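PDB 6S9V: sucrose 6(F)-phosphate phosphorylase from Thermoanaerobacterium thermosaccharolyticum DSM 571, which belongs to the phosphorylases built on the alpha-amylase type of catalytic domain, a parallel eight-stranded beta/alpha barrel. Local coordinates for residues K198-N202 / F203-I207. Residues are numbered along the deposited sequence; the frame is centred on the assembly and turned at random.
Sequences KTFSN and FGVKI
Val205 N donates to Phe200 O (3.1 Å) and Gly204 N to Ser201 O (3.2 Å), two fairly straight backbone bonds that together define a Schellman motif, here a worked example of how a glycine with positive phi ends a helix. It closes helix 187-202 and turns the chain into barrel strand 207-210, with Gly204 as the C-prime residue at a phi of +92°, where a CB would collide with the preceding carbonyl oxygen. Phe200 O is gripped twice: Phe203 N reaches the face of its carbonyl plane opposite to Val205 N, while also making a weak bond to Thr199 O. Beyond these bonds, Val205 CB packs 3.8 Å from Phe200 CB, and both side chains rest on Leu95 of the neighbouring strand 92-97, so the helix end is seated against the barrel. Thr199 and Phe203 lie side by side, pointing the same way, the methyl CG2 lying near ring atom CE2, and the ring also stacks with Trp81. Asn202 has its CG anti to the backbone N (chi1 -178°), which carries the amide toward the same ring, the two planes being almost perpendicular. Its OD1 sits over the centre of one face of Phe203, 3.4 Å from CZ of that ring.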
loop_
_atom_site.group_PDB
_atom_site.type_symbol
_atom_site.label_atom_id
_atom_site.label_comp_id
_atom_site.label_asym_id
_atom_site.label_seq_id
_atom_site.Cartn_x
_atom_site.Cartn_y
_atom_site.Cartn_z
ATOM N N LYS A 198 -14.504 3.996 -15.168
ATOM C CA LYS A 198 -14.702 4.917 -16.283
ATOM C C LYS A 198 -14.234 6.323 -15.937
ATOM O O LYS A 198 -13.568 6.985 -16.744
ATOM C CB LYS A 198 -16.180 4.920 -16.669
ATOM C CG LYS A 198 -16.526 5.784 -17.851
ATOM C CD LYS A 198 -17.913 5.443 -18.370
ATOM C CE LYS A 198 -18.220 6.184 -19.659
ATOM N NZ LYS A 198 -18.604 7.595 -19.372
ATOM N N THR A 199 -14.580 6.799 -14.742
ATOM C CA THR A 199 -14.135 8.116 -14.293
ATOM C C THR A 199 -12.615 8.179 -14.205
ATOM O O THR A 199 -11.987 9.105 -14.736
ATOM C CB THR A 199 -14.777 8.431 -12.944
ATOM O OG1 THR A 199 -16.204 8.470 -13.103
ATOM C CG2 THR A 199 -14.278 9.767 -12.400
ATOM N N PHE A 200 -12.007 7.190 -13.542
ATOM C CA PHE A 200 -10.553 7.138 -13.429
ATOM C C PHE A 200 -9.904 7.170 -14.807
ATOM O O PHE A 200 -8.981 7.949 -15.058
ATOM C CB PHE A 200 -10.113 5.871 -12.687
ATOM C CG PHE A 200 -10.322 5.910 -11.174
ATOM C CD1 PHE A 200 -11.019 6.938 -10.574
ATOM C CD2 PHE A 200 -9.802 4.904 -10.364
ATOM C CE1 PHE A 200 -11.199 6.962 -9.208
ATOM C CE2 PHE A 200 -9.974 4.932 -8.978
ATOM C CZ PHE A 200 -10.670 5.958 -8.408
ATOM N N SER A 201 -10.366 6.301 -15.706
ATOM C CA SER A 201 -9.781 6.224 -17.039
ATOM C C SER A 201 -9.924 7.546 -17.778
ATOM O O SER A 201 -9.045 7.929 -18.562
ATOM C CB SER A 201 -10.452 5.100 -17.829
ATOM O OG SER A 201 -9.957 5.048 -19.148
ATOM N N ASN A 202 -11.048 8.235 -17.573
ATOM C CA ASN A 202 -11.287 9.500 -18.251
ATOM C C ASN A 202 -10.221 10.536 -17.910
ATOM O O ASN A 202 -9.940 11.426 -18.720
ATOM C CB ASN A 202 -12.678 10.018 -17.877
ATOM C CG ASN A 202 -13.029 11.306 -18.584
ATOM O OD1 ASN A 202 -12.935 12.392 -18.006
ATOM N ND2 ASN A 202 -13.442 11.197 -19.840
ATOM N N PHE A 203 -9.629 10.454 -16.720
ATOM C CA PHE A 203 -8.642 11.437 -16.288
ATOM C C PHE A 203 -7.221 10.880 -16.261
ATOM O O PHE A 203 -6.351 11.445 -15.591
ATOM C CB PHE A 203 -9.051 12.008 -14.932
ATOM C CG PHE A 203 -10.347 12.768 -14.979
ATOM C CD1 PHE A 203 -10.405 14.016 -15.577
ATOM C CD2 PHE A 203 -11.506 12.232 -14.444
ATOM C CE1 PHE A 203 -11.598 14.723 -15.643
ATOM C CE2 PHE A 203 -12.703 12.932 -14.499
ATOM C CZ PHE A 203 -12.747 14.179 -15.098
ATOM N N GLY A 204 -6.967 9.788 -16.980
ATOM C CA GLY A 204 -5.611 9.335 -17.211
ATOM C C GLY A 204 -5.050 8.338 -16.224
ATOM O O GLY A 204 -3.871 7.992 -16.334
ATOM N N VAL A 205 -5.873 7.824 -15.304
ATOM C CA VAL A 205 -5.399 6.892 -14.284
ATOM C C VAL A 205 -5.161 5.528 -14.911
ATOM O O VAL A 205 -6.027 4.991 -15.611
ATOM C CB VAL A 205 -6.419 6.799 -13.138
ATOM C CG1 VAL A 205 -5.984 5.758 -12.109
ATOM C CG2 VAL A 205 -6.598 8.149 -12.493
ATOM N N LYS A 206 -3.976 4.955 -14.660
ATOM C CA LYS A 206 -3.563 3.725 -15.313
ATOM C C LYS A 206 -3.471 2.518 -14.391
ATOM O O LYS A 206 -3.546 1.385 -14.873
ATOM C CB LYS A 206 -2.159 3.917 -15.913
ATOM C CG LYS A 206 -2.058 4.739 -17.177
ATOM C CD LYS A 206 -0.686 4.516 -17.810
ATOM C CE LYS A 206 -0.416 5.474 -18.955
ATOM N NZ LYS A 206 -1.491 5.461 -19.978
ATOM N N ILE A 207 -3.337 2.728 -13.087
ATOM C CA ILE A 207 -3.236 1.650 -12.117
ATOM C C ILE A 207 -4.193 1.937 -10.973
ATOM O O ILE A 207 -4.280 3.073 -10.496
ATOM C CB ILE A 207 -1.791 1.488 -11.596
ATOM C CG1 ILE A 207 -0.810 1.431 -12.770
ATOM C CG2 ILE A 207 -1.680 0.252 -10.732
ATOM C CD1 ILE A 207 0.648 1.437 -12.341
#